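Local coordinates for protein soluble lytic murein transglycosylase (Escherichia coli, PDB 1QSA) that cleaves the glycosidic bonds between N-acetylmuramic acid and N-acetylglucosamine in peptidoglycan, leaving a 1,6-anhydro bond on the muramic acid residue, at residues Arg7-Tyr10 and Ala11-Lys14; Gln15-Asp18 and Asn19-Met22; Asn80-Arg84 and Arg85-Arg89; Ser118-Ala121 and Trp122-Ala125. One frame throughout, in Å; residues are numbered along the deposited sequence.

Interaction 1: Arg7-Tyr10 and Ala11-Lys14; sequences RSRY and AQIK. With ACT (acetate ion), chain O; SO4 (sulfate ion), chain C.
Tyr10 and Lys14 sit one turn apart on helix 3-18, the first long helix of the alpha-superhelix. Their side chains pass each other at a slant. The lysine crosses one face of the phenol ring, with Lys14 CD 4.0 Å from the centroid of the Tyr10 ring and 30° off its normal. This is a CH-pi contact. The lysine chain bends at chi3 (64°), which places CD over the ring and carries the chain on toward an acetate ion, probably from the crystallisation liquor. Tyr10 OH and Lys14 NZ both reach the same acetate oxygen. Tyr10 OH also bonds a glycerol. The Tyr10 ring is buried, with Tyr35 and Trp394 meeting it from outside the helix. Backbone bonds of the i to i+4 kind continue through the helix, including Ile13 N to Arg9 O at 2.8 Å. Arg9 makes a salt bridge with Asp1. Arg7 extends to Glu390, with which it makes a salt bridge. A sulfate lies at the edge of its guanidinium, in plane, and takes two bonds: Arg7 NH1 to O4 and Arg7 NH2 to O3, both 2.8 Å. The acetate oxygen OXT lies 2.6 Å from Tyr10 OH and 2.8 Å from Lys14 NZ.

Interaction 2: Gln15-Asp18 and Asn19-Met22; sequences QAWD and NRQM
Met22 and Arg20 both fold back on Trp17 through bent chains. Met22 turns at chi2 (-46°) and again at chi3, which swings its methyl over the indole. Arg20 bends at chi2 and chi3 too, and its guanidinium arrives at the indole edge. Met22 CE lies 3.9 Å from the centroid of the Trp17 five-membered ring, 22° off the normal. Met22 SD is more oblique, 4.6 Å from the same centroid, a Met-aromatic contact. The sulfur also sits over the centre of the Arg20 guanidinium. Arg20 NH1 lies in the plane of the indole, 3.5 Å from Trp17 NE1. Both nitrogens bond Asp48, which holds the indole edge and the guanidinium together. A water bridges Trp17 O and Arg20 NH1, though its bond to the arginine is weak. Asn19 ND2 bonds Gln21 OE1 at 3.2 Å, close to the amide plane of the asparagine. A second water joins Gln15 O to Asn19 OD1. The chain leaves the helix at Arg20, which has positive phi (61°). Arg20 N bonds Trp17 O at 3.0 Å, and Gln21 N bonds Ala16 O at 2.9 Å. These paired bonds form the Schellman motif that ends helix 3-18, and Gln21 then takes the N-cap position of helix 22-28.

Interaction 3: Asn80-Arg84 and Arg85-Arg89; sequences NELAR and REDWR
Helix 69-84 ends in a Schellman motif, where Asp87 N bonds Leu82 O at 3.0 Å and Glu86 N bonds Ala83 O at 2.9 Å. Glu86 has positive phi (63°). Asp87 then serves as N-cap of helix 88-94, and its OD1 accepts from Gly90 N. On the side-chain level, Glu81 is shared by two arginines. Its chain bends at chi2, which turns the carboxylate toward both. Arg84 grips it side-on with two nitrogens: Arg84 NE bonds Glu81 OE1 and Arg84 NH2 bonds Glu81 OE2, each at 2.8 Å. Arg85 comes from the anti side of OE2, and Arg85 NE bonds Glu81 OE2 at 2.8 Å in a nearly straight line (176°). The carboxylate and the Arg85 guanidinium are turned 70° against each other. This salt-bridge network lies at the end of helix 69-84, in the alpha-superhelix. The buried carboxylate thus has three N-H donors, which probably favours its ionised form. Arg85 NH2 also bonds Gln53 O. Leu82 CD2 packs 3.9 Å from Arg85 NH1. Beyond the turn, the Trp88 ring lies against Ala83, with Trp88 CZ3 3.7 Å from Ala83 CB. Tyr110 of helix 102-114 meets the Trp88 ring edge-to-face.

Interaction 4: Ser118-Ala121 and Trp122-Ala125; sequences SEEA and WQGA. With SO4 (sulfate ion), chain F.
The carbonyl oxygen of Ser118 lies over one face of the Trp122 indole. Ser118 O is 3.1 Å above the ring plane, offset toward the rim, and its nearest ring atom is Trp122 CG. The same oxygen accepts the backbone bond from Trp122 N at 2.9 Å. Trp122 CG lies beside its own backbone N (chi1 -54°), which folds the indole back along the preceding turn and under this oxygen. Ser118 CB touches the ring as well, 3.8 Å from Trp122 NE1. At the ring edge, in plane, a sulfate oxygen approaches Trp122 CZ2. Ser118 OG donates to another oxygen of that sulfate, O3, at 2.7 Å. The ion probably comes from the crystallisation liquor, and Trp113 NE1 also bonds it. All of this happens in the first turns of helix 118-129, a helix of the alpha-superhelix. Trp122 is buried, and its ring meets those of Trp113 of helix 102-114 and Trp146 of helix 138-148. On an exposed part of the helix, Gln123 runs back past Glu119. Gln123 NE2 lies 3.5 Å from Glu119 CG, and the two end planes are 54° apart. Water joins Gln123 OE1, at 2.9 Å, to Glu120 O. Glu120 itself pairs with Lys112, while Ala125 touches Leu142 and Trp146.

In the fold
Interactions 1 and 2 share helix 3-18, and both touch helices 22-28 and 38-48. Interaction 1 sits within the helix, while interaction 2 ends it. Interactions 2 and 3 are both helix ends with a Schellman motif followed by a residue in the N-cap position, whose side chain caps in interaction 3. Interaction 2 gathers sulfur, indole and guanidinium, and interaction 3 is built on salt bridges. Interactions 1 and 4 are ordinary helical turns, each with a buried aromatic residue and bound anions, two in interaction 1 and one in interaction 4. Interaction 4 has the most buried residues, and interaction 2 the most exposed. Interactions 3 and 4 both touch helix 102-114. All four lie away from the predicted active site.

Interaction 1: Arg7-Tyr10 and Ala11-Lys14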
loop_
_atom_site.group_PDB
_atom_site.type_symbol
_atom_site.label_atom_id
_atom_site.label_comp_id
_atom_site.label_asym_id
_atom_site.label_seq_id
_atom_site.Cartn_x
_atom_site.Cartn_y
_atom_site.Cartn_z
ATOM N N ARG A 7 28.035 18.803 -14.560
ATOM C CA ARG A 7 26.570 18.894 -14.503
ATOM C C ARG A 7 26.002 19.431 -15.818
ATOM O O ARG A 7 25.038 18.875 -16.360
ATOM C CB ARG A 7 26.135 19.761 -13.322
ATOM C CG ARG A 7 26.199 19.000 -12.016
ATOM C CD ARG A 7 25.996 19.916 -10.832
ATOM N NE ARG A 7 25.829 19.145 -9.607
ATOM C CZ ARG A 7 25.529 19.684 -8.427
ATOM N NH1 ARG A 7 25.404 21.002 -8.316
ATOM N NH2 ARG A 7 25.383 18.908 -7.357
ATOM N N SER A 8 26.610 20.494 -16.347
ATOM C CA SER A 8 26.148 21.068 -17.616
ATOM C C SER A 8 26.305 20.047 -18.748
ATOM O O SER A 8 25.375 19.851 -19.535
ATOM C CB SER A 8 26.929 22.344 -17.976
ATOM O OG SER A 8 26.658 23.407 -17.072
ATOM N N ARG A 9 27.466 19.395 -18.816
ATOM C CA ARG A 9 27.714 18.400 -19.870
ATOM C C ARG A 9 26.756 17.217 -19.742
ATOM O O ARG A 9 26.318 16.667 -20.753
ATOM C CB ARG A 9 29.165 17.918 -19.863
ATOM C CG ARG A 9 30.171 19.039 -20.154
ATOM C CD ARG A 9 31.493 18.492 -20.677
ATOM N NE ARG A 9 32.117 17.486 -19.815
ATOM C CZ ARG A 9 32.761 17.760 -18.686
ATOM N NH1 ARG A 9 32.770 19.001 -18.209
ATOM N NH2 ARG A 9 33.310 16.782 -17.988
ATOM N N TYR A 10 26.373 16.884 -18.509
ATOM C CA TYR A 10 25.444 15.766 -18.274
ATOM C C TYR A 10 24.072 16.094 -18.859
ATOM O O TYR A 10 23.482 15.285 -19.581
ATOM C CB TYR A 10 25.325 15.462 -16.771
ATOM C CG TYR A 10 24.533 14.210 -16.469
ATOM C CD1 TYR A 10 25.054 12.950 -16.751
ATOM C CD2 TYR A 10 23.262 14.292 -15.901
ATOM C CE1 TYR A 10 24.325 11.792 -16.479
ATOM C CE2 TYR A 10 22.522 13.133 -15.621
ATOM C CZ TYR A 10 23.065 11.895 -15.916
ATOM O OH TYR A 10 22.338 10.748 -15.656
ATOM N N ALA A 11 23.545 17.271 -18.537
ATOM C CA ALA A 11 22.247 17.684 -19.070
ATOM C C ALA A 11 22.319 17.768 -20.603
ATOM O O ALA A 11 21.393 17.344 -21.305
ATOM C CB ALA A 11 21.842 19.034 -18.484
ATOM N N GLN A 12 23.444 18.244 -21.118
ATOM C CA GLN A 12 23.617 18.393 -22.561
ATOM C C GLN A 12 23.710 17.068 -23.306
ATOM O O GLN A 12 23.126 16.924 -24.396
ATOM C CB GLN A 12 24.801 19.329 -22.850
ATOM C CG GLN A 12 24.484 20.777 -22.422
ATOM C CD GLN A 12 25.713 21.600 -22.041
ATOM O OE1 GLN A 12 26.842 21.102 -22.024
ATOM N NE2 GLN A 12 25.486 22.877 -21.714
ATOM N N ILE A 13 24.393 16.084 -22.728
ATOM C CA ILE A 13 24.508 14.794 -23.399
ATOM C C ILE A 13 23.145 14.088 -23.434
ATOM O O ILE A 13 22.818 13.424 -24.407
ATOM C CB ILE A 13 25.626 13.900 -22.793
ATOM C CG1 ILE A 13 26.027 12.810 -23.791
ATOM C CG2 ILE A 13 25.184 13.271 -21.472
ATOM C CD1 ILE A 13 27.206 11.961 -23.320
ATOM N N LYS A 14 22.341 14.275 -22.393
ATOM C CA LYS A 14 21.009 13.666 -22.340
ATOM C C LYS A 14 20.099 14.312 -23.383
ATOM O O LYS A 14 19.301 13.635 -24.022
ATOM C CB LYS A 14 20.408 13.815 -20.942
ATOM C CG LYS A 14 21.007 12.849 -19.945
ATOM C CD LYS A 14 20.605 13.204 -18.514
ATOM C CE LYS A 14 19.100 13.086 -18.286
ATOM N NZ LYS A 14 18.768 13.332 -16.842
HETATM C C ACT O . 19.090 10.112 -14.990
HETATM O O ACT O . 17.890 9.939 -15.279
HETATM O OXT ACT O . 19.748 11.078 -15.424
HETATM C CH3 ACT O . 19.773 9.127 -14.053
HETATM S S SO4 C . 24.342 21.143 -4.566
HETATM O O1 SO4 C . 23.028 21.628 -4.098
HETATM O O2 SO4 C . 25.362 21.335 -3.515
HETATM O O3 SO4 C . 24.226 19.703 -4.885
HETATM O O4 SO4 C . 24.738 21.928 -5.746
#

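Interaction 2: Gln15-Asp18 and Asn19-Met22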
loop_
_atom_site.group_PDB
_atom_site.type_symbol
_atom_site.label_atom_id
_atom_site.label_comp_id
_atom_site.label_asym_id
_atom_site.label_seq_id
_atom_site.Cartn_x
_atom_site.Cartn_y
_atom_site.Cartn_z
ATOM N N GLN A 15 20.229 15.624 -23.554
ATOM C CA GLN A 15 19.443 16.351 -24.546
ATOM C C GLN A 15 19.801 15.816 -25.944
ATOM O O GLN A 15 18.915 15.561 -26.755
ATOM C CB GLN A 15 19.747 17.845 -24.449
ATOM C CG GLN A 15 19.038 18.727 -25.474
ATOM C CD GLN A 15 19.417 20.206 -25.311
ATOM O OE1 GLN A 15 20.603 20.562 -25.320
ATOM N NE2 GLN A 15 18.416 21.063 -25.158
ATOM N N ALA A 16 21.096 15.639 -26.208
ATOM C CA ALA A 16 21.547 15.124 -27.501
ATOM C C ALA A 16 21.041 13.697 -27.726
ATOM O O ALA A 16 20.536 13.370 -28.803
ATOM C CB ALA A 16 23.082 15.154 -27.585
ATOM N N TRP A 17 21.190 12.856 -26.701
ATOM C CA TRP A 17 20.776 11.456 -26.750
ATOM C C TRP A 17 19.267 11.337 -27.002
ATOM O O TRP A 17 18.839 10.504 -27.804
ATOM C CB TRP A 17 21.147 10.777 -25.428
ATOM C CG TRP A 17 21.482 9.316 -25.501
ATOM C CD1 TRP A 17 20.837 8.342 -26.218
ATOM C CD2 TRP A 17 22.499 8.651 -24.743
ATOM N NE1 TRP A 17 21.385 7.111 -25.933
ATOM C CE2 TRP A 17 22.406 7.273 -25.033
ATOM C CE3 TRP A 17 23.477 9.089 -23.837
ATOM C CZ2 TRP A 17 23.255 6.323 -24.448
ATOM C CZ3 TRP A 17 24.319 8.150 -23.256
ATOM C CH2 TRP A 17 24.204 6.779 -23.563
ATOM N N ASP A 18 18.475 12.207 -26.377
ATOM C CA ASP A 18 17.021 12.186 -26.561
ATOM C C ASP A 18 16.651 12.501 -28.021
ATOM O O ASP A 18 15.608 12.066 -28.520
ATOM C CB ASP A 18 16.346 13.190 -25.614
ATOM C CG ASP A 18 16.296 12.702 -24.169
ATOM O OD1 ASP A 18 16.644 11.538 -23.880
ATOM O OD2 ASP A 18 15.883 13.493 -23.307
ATOM N N ASN A 19 17.506 13.264 -28.693
ATOM C CA ASN A 19 17.297 13.647 -30.095
ATOM C C ASN A 19 17.994 12.691 -31.065
ATOM O O ASN A 19 17.975 12.916 -32.279
ATOM C CB ASN A 19 17.872 15.047 -30.344
ATOM C CG ASN A 19 17.124 16.134 -29.618
ATOM O OD1 ASN A 19 15.935 15.999 -29.315
ATOM N ND2 ASN A 19 17.811 17.238 -29.346
ATOM N N ARG A 20 18.639 11.661 -30.519
ATOM C CA ARG A 20 19.408 10.669 -31.278
ATOM C C ARG A 20 20.571 11.293 -32.060
ATOM O O ARG A 20 20.919 10.855 -33.163
ATOM C CB ARG A 20 18.522 9.792 -32.186
ATOM C CG ARG A 20 17.425 9.001 -31.465
ATOM C CD ARG A 20 17.937 8.150 -30.311
ATOM N NE ARG A 20 18.953 7.175 -30.703
ATOM C CZ ARG A 20 19.540 6.326 -29.862
ATOM N NH1 ARG A 20 19.196 6.301 -28.576
ATOM N NH2 ARG A 20 20.458 5.483 -30.310
ATOM N N GLN A 21 21.142 12.356 -31.497
ATOM C CA GLN A 21 22.300 13.013 -32.091
ATOM C C GLN A 21 23.474 12.243 -31.511
ATOM O O GLN A 21 24.179 12.710 -30.606
ATOM C CB GLN A 21 22.353 14.481 -31.676
ATOM C CG GLN A 21 21.276 15.319 -32.318
ATOM C CD GLN A 21 21.259 16.733 -31.789
ATOM O OE1 GLN A 21 20.635 17.017 -30.771
ATOM N NE2 GLN A 21 21.963 17.625 -32.466
ATOM N N MET A 22 23.669 11.039 -32.034
ATOM C CA MET A 22 24.697 10.159 -31.523
ATOM C C MET A 22 26.130 10.584 -31.773
ATOM O O MET A 22 27.038 10.099 -31.094
ATOM C CB MET A 22 24.417 8.722 -31.959
ATOM C CG MET A 22 22.973 8.288 -31.650
ATOM S SD MET A 22 22.415 8.722 -29.953
ATOM C CE MET A 22 23.329 7.533 -29.001
HETATM O O HOH W 1 16.148 16.825 -26.469
HETATM O O HOH W 2 16.859 8.346 -27.329
#

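Interaction 3: Asn80-Arg84 and Arg85-Arg89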
loop_
_atom_site.group_PDB
_atom_site.type_symbol
_atom_site.label_atom_id
_atom_site.label_comp_id
_atom_site.label_asym_id
_atom_site.label_seq_id
_atom_site.Cartn_x
_atom_site.Cartn_y
_atom_site.Cartn_z
ATOM N N ASN A 80 16.400 -12.402 -19.242
ATOM C CA ASN A 80 15.244 -12.456 -20.133
ATOM C C ASN A 80 15.682 -12.287 -21.609
ATOM O O ASN A 80 15.105 -12.912 -22.509
ATOM C CB ASN A 80 14.187 -11.425 -19.711
ATOM C CG ASN A 80 13.578 -11.751 -18.357
ATOM O OD1 ASN A 80 13.593 -12.896 -17.932
ATOM N ND2 ASN A 80 13.069 -10.738 -17.660
ATOM N N GLU A 81 16.709 -11.473 -21.857
ATOM C CA GLU A 81 17.216 -11.282 -23.223
ATOM C C GLU A 81 17.850 -12.575 -23.736
ATOM O O GLU A 81 17.606 -12.985 -24.871
ATOM C CB GLU A 81 18.224 -10.121 -23.284
ATOM C CG GLU A 81 19.057 -10.016 -24.590
ATOM C CD GLU A 81 18.220 -9.964 -25.877
ATOM O OE1 GLU A 81 17.026 -9.587 -25.840
ATOM O OE2 GLU A 81 18.778 -10.297 -26.944
ATOM N N LEU A 82 18.641 -13.236 -22.889
ATOM C CA LEU A 82 19.272 -14.494 -23.284
ATOM C C LEU A 82 18.185 -15.541 -23.548
ATOM O O LEU A 82 18.313 -16.349 -24.463
ATOM C CB LEU A 82 20.286 -14.959 -22.230
ATOM C CG LEU A 82 21.524 -14.051 -22.148
ATOM C CD1 LEU A 82 22.344 -14.428 -20.933
ATOM C CD2 LEU A 82 22.366 -14.150 -23.418
ATOM N N ALA A 83 17.083 -15.477 -22.797
ATOM C CA ALA A 83 15.975 -16.412 -23.016
ATOM C C ALA A 83 15.339 -16.113 -24.379
ATOM O O ALA A 83 15.000 -17.033 -25.133
ATOM C CB ALA A 83 14.934 -16.291 -21.892
ATOM N N ARG A 84 15.231 -14.830 -24.727
ATOM C CA ARG A 84 14.658 -14.432 -26.016
ATOM C C ARG A 84 15.506 -14.989 -27.169
ATOM O O ARG A 84 14.964 -15.379 -28.208
ATOM C CB ARG A 84 14.582 -12.914 -26.137
ATOM C CG ARG A 84 13.854 -12.432 -27.387
ATOM C CD ARG A 84 14.127 -10.943 -27.633
ATOM N NE ARG A 84 15.532 -10.697 -27.978
ATOM C CZ ARG A 84 16.086 -10.936 -29.165
ATOM N NH1 ARG A 84 15.351 -11.387 -30.179
ATOM N NH2 ARG A 84 17.373 -10.692 -29.358
ATOM N N ARG A 85 16.831 -15.019 -26.988
ATOM C CA ARG A 85 17.752 -15.559 -27.996
ATOM C C ARG A 85 17.762 -17.085 -27.985
ATOM O O ARG A 85 18.406 -17.710 -28.837
ATOM C CB ARG A 85 19.185 -15.133 -27.702
ATOM C CG ARG A 85 19.427 -13.635 -27.663
ATOM C CD ARG A 85 20.861 -13.376 -27.257
ATOM N NE ARG A 85 21.061 -11.954 -26.984
ATOM C CZ ARG A 85 22.236 -11.396 -26.696
ATOM N NH1 ARG A 85 23.331 -12.136 -26.623
ATOM N NH2 ARG A 85 22.304 -10.094 -26.461
ATOM N N GLU A 86 17.082 -17.674 -26.999
ATOM C CA GLU A 86 17.047 -19.132 -26.793
ATOM C C GLU A 86 18.454 -19.672 -26.484
ATOM O O GLU A 86 18.794 -20.829 -26.766
ATOM C CB GLU A 86 16.405 -19.857 -27.985
ATOM C CG GLU A 86 14.927 -19.512 -28.149
ATOM C CD GLU A 86 14.260 -20.268 -29.283
ATOM O OE1 GLU A 86 14.345 -21.508 -29.306
ATOM O OE2 GLU A 86 13.635 -19.620 -30.145
ATOM N N ASP A 87 19.270 -18.806 -25.887
ATOM C CA ASP A 87 20.634 -19.136 -25.502
ATOM C C ASP A 87 20.581 -19.658 -24.063
ATOM O O ASP A 87 20.989 -18.977 -23.109
ATOM C CB ASP A 87 21.512 -17.872 -25.620
ATOM C CG ASP A 87 22.971 -18.134 -25.309
ATOM O OD1 ASP A 87 23.366 -19.304 -25.147
ATOM O OD2 ASP A 87 23.734 -17.147 -25.215
ATOM N N TRP A 88 20.081 -20.882 -23.913
ATOM C CA TRP A 88 19.911 -21.493 -22.593
ATOM C C TRP A 88 21.230 -21.720 -21.867
ATOM O O TRP A 88 21.356 -21.421 -20.673
ATOM C CB TRP A 88 19.077 -22.782 -22.721
ATOM C CG TRP A 88 17.811 -22.541 -23.487
ATOM C CD1 TRP A 88 17.458 -23.088 -24.688
ATOM C CD2 TRP A 88 16.778 -21.606 -23.148
ATOM N NE1 TRP A 88 16.272 -22.542 -25.123
ATOM C CE2 TRP A 88 15.834 -21.627 -24.199
ATOM C CE3 TRP A 88 16.566 -20.740 -22.060
ATOM C CZ2 TRP A 88 14.690 -20.810 -24.198
ATOM C CZ3 TRP A 88 15.436 -19.931 -22.058
ATOM C CH2 TRP A 88 14.511 -19.971 -23.125
ATOM N N ARG A 89 22.235 -22.202 -22.598
ATOM C CA ARG A 89 23.560 -22.424 -22.025
ATOM C C ARG A 89 24.129 -21.072 -21.549
ATOM O O ARG A 89 24.664 -20.962 -20.431
ATOM C CB ARG A 89 24.482 -23.038 -23.078
ATOM C CG ARG A 89 25.909 -23.244 -22.604
ATOM C CD ARG A 89 26.786 -23.736 -23.736
ATOM N NE ARG A 89 28.201 -23.698 -23.371
ATOM C CZ ARG A 89 29.083 -22.850 -23.893
ATOM N NH1 ARG A 89 28.703 -21.986 -24.822
ATOM N NH2 ARG A 89 30.352 -22.887 -23.503
#

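Interaction 4: Ser118-Ala121 and Trp122-Ala125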
loop_
_atom_site.group_PDB
_atom_site.type_symbol
_atom_site.label_atom_id
_atom_site.label_comp_id
_atom_site.label_asym_id
_atom_site.label_seq_id
_atom_site.Cartn_x
_atom_site.Cartn_y
_atom_site.Cartn_z
ATOM N N SER A 118 16.528 -31.507 -15.372
ATOM C CA SER A 118 15.078 -31.603 -15.158
ATOM C C SER A 118 14.616 -31.579 -13.705
ATOM O O SER A 118 13.660 -30.878 -13.376
ATOM C CB SER A 118 14.497 -32.846 -15.856
ATOM O OG SER A 118 14.566 -32.728 -17.267
ATOM N N GLU A 119 15.270 -32.355 -12.840
ATOM C CA GLU A 119 14.880 -32.419 -11.430
ATOM C C GLU A 119 14.901 -31.028 -10.791
ATOM O O GLU A 119 13.963 -30.631 -10.085
ATOM C CB GLU A 119 15.787 -33.395 -10.661
ATOM C CG GLU A 119 15.455 -33.517 -9.186
ATOM C CD GLU A 119 16.338 -34.513 -8.431
ATOM O OE1 GLU A 119 17.473 -34.807 -8.882
ATOM O OE2 GLU A 119 15.892 -34.984 -7.363
ATOM N N GLU A 120 15.943 -30.262 -11.095
ATOM C CA GLU A 120 16.068 -28.912 -10.561
ATOM C C GLU A 120 15.018 -27.985 -11.193
ATOM O O GLU A 120 14.425 -27.131 -10.518
ATOM C CB GLU A 120 17.478 -28.384 -10.817
ATOM C CG GLU A 120 17.709 -27.041 -10.192
ATOM C CD GLU A 120 19.127 -26.512 -10.345
ATOM O OE1 GLU A 120 20.007 -27.174 -10.955
ATOM O OE2 GLU A 120 19.351 -25.399 -9.833
ATOM N N ALA A 121 14.776 -28.182 -12.484
ATOM C CA ALA A 121 13.788 -27.384 -13.212
ATOM C C ALA A 121 12.397 -27.570 -12.594
ATOM O O ALA A 121 11.665 -26.596 -12.419
ATOM C CB ALA A 121 13.767 -27.782 -14.676
ATOM N N TRP A 122 12.054 -28.811 -12.240
ATOM C CA TRP A 122 10.743 -29.111 -11.657
ATOM C C TRP A 122 10.581 -28.550 -10.244
ATOM O O TRP A 122 9.473 -28.146 -9.860
ATOM C CB TRP A 122 10.473 -30.619 -11.677
ATOM C CG TRP A 122 10.607 -31.282 -13.032
ATOM C CD1 TRP A 122 10.860 -32.612 -13.259
ATOM C CD2 TRP A 122 10.526 -30.667 -14.336
ATOM N NE1 TRP A 122 10.939 -32.858 -14.603
ATOM C CE2 TRP A 122 10.742 -31.688 -15.290
ATOM C CE3 TRP A 122 10.298 -29.357 -14.790
ATOM C CZ2 TRP A 122 10.742 -31.443 -16.670
ATOM C CZ3 TRP A 122 10.299 -29.115 -16.165
ATOM C CH2 TRP A 122 10.518 -30.153 -17.089
ATOM N N GLN A 123 11.668 -28.527 -9.476
ATOM C CA GLN A 123 11.643 -27.959 -8.130
ATOM C C GLN A 123 11.319 -26.473 -8.264
ATOM O O GLN A 123 10.481 -25.949 -7.539
ATOM C CB GLN A 123 12.996 -28.125 -7.434
ATOM C CG GLN A 123 13.375 -29.570 -7.149
ATOM C CD GLN A 123 14.883 -29.785 -6.957
ATOM O OE1 GLN A 123 15.687 -28.847 -7.037
ATOM N NE2 GLN A 123 15.270 -31.038 -6.726
ATOM N N GLY A 124 11.963 -25.809 -9.223
ATOM C CA GLY A 124 11.721 -24.386 -9.432
ATOM C C GLY A 124 10.331 -24.126 -9.958
ATOM O O GLY A 124 9.636 -23.205 -9.494
ATOM N N ALA A 125 9.926 -24.932 -10.935
ATOM C CA ALA A 125 8.598 -24.815 -11.535
ATOM C C ALA A 125 7.502 -24.929 -10.479
ATOM O O ALA A 125 6.594 -24.099 -10.440
ATOM C CB ALA A 125 8.399 -25.882 -12.608
HETATM S S SO4 F . 12.340 -34.920 -19.241
HETATM O O1 SO4 F . 11.168 -35.805 -19.058
HETATM O O2 SO4 F . 11.844 -33.577 -19.614
HETATM O O3 SO4 F . 13.122 -34.873 -17.987
HETATM O O4 SO4 F . 13.190 -35.444 -20.326
HETATM O O HOH W 3 15.422 -26.059 -7.954
#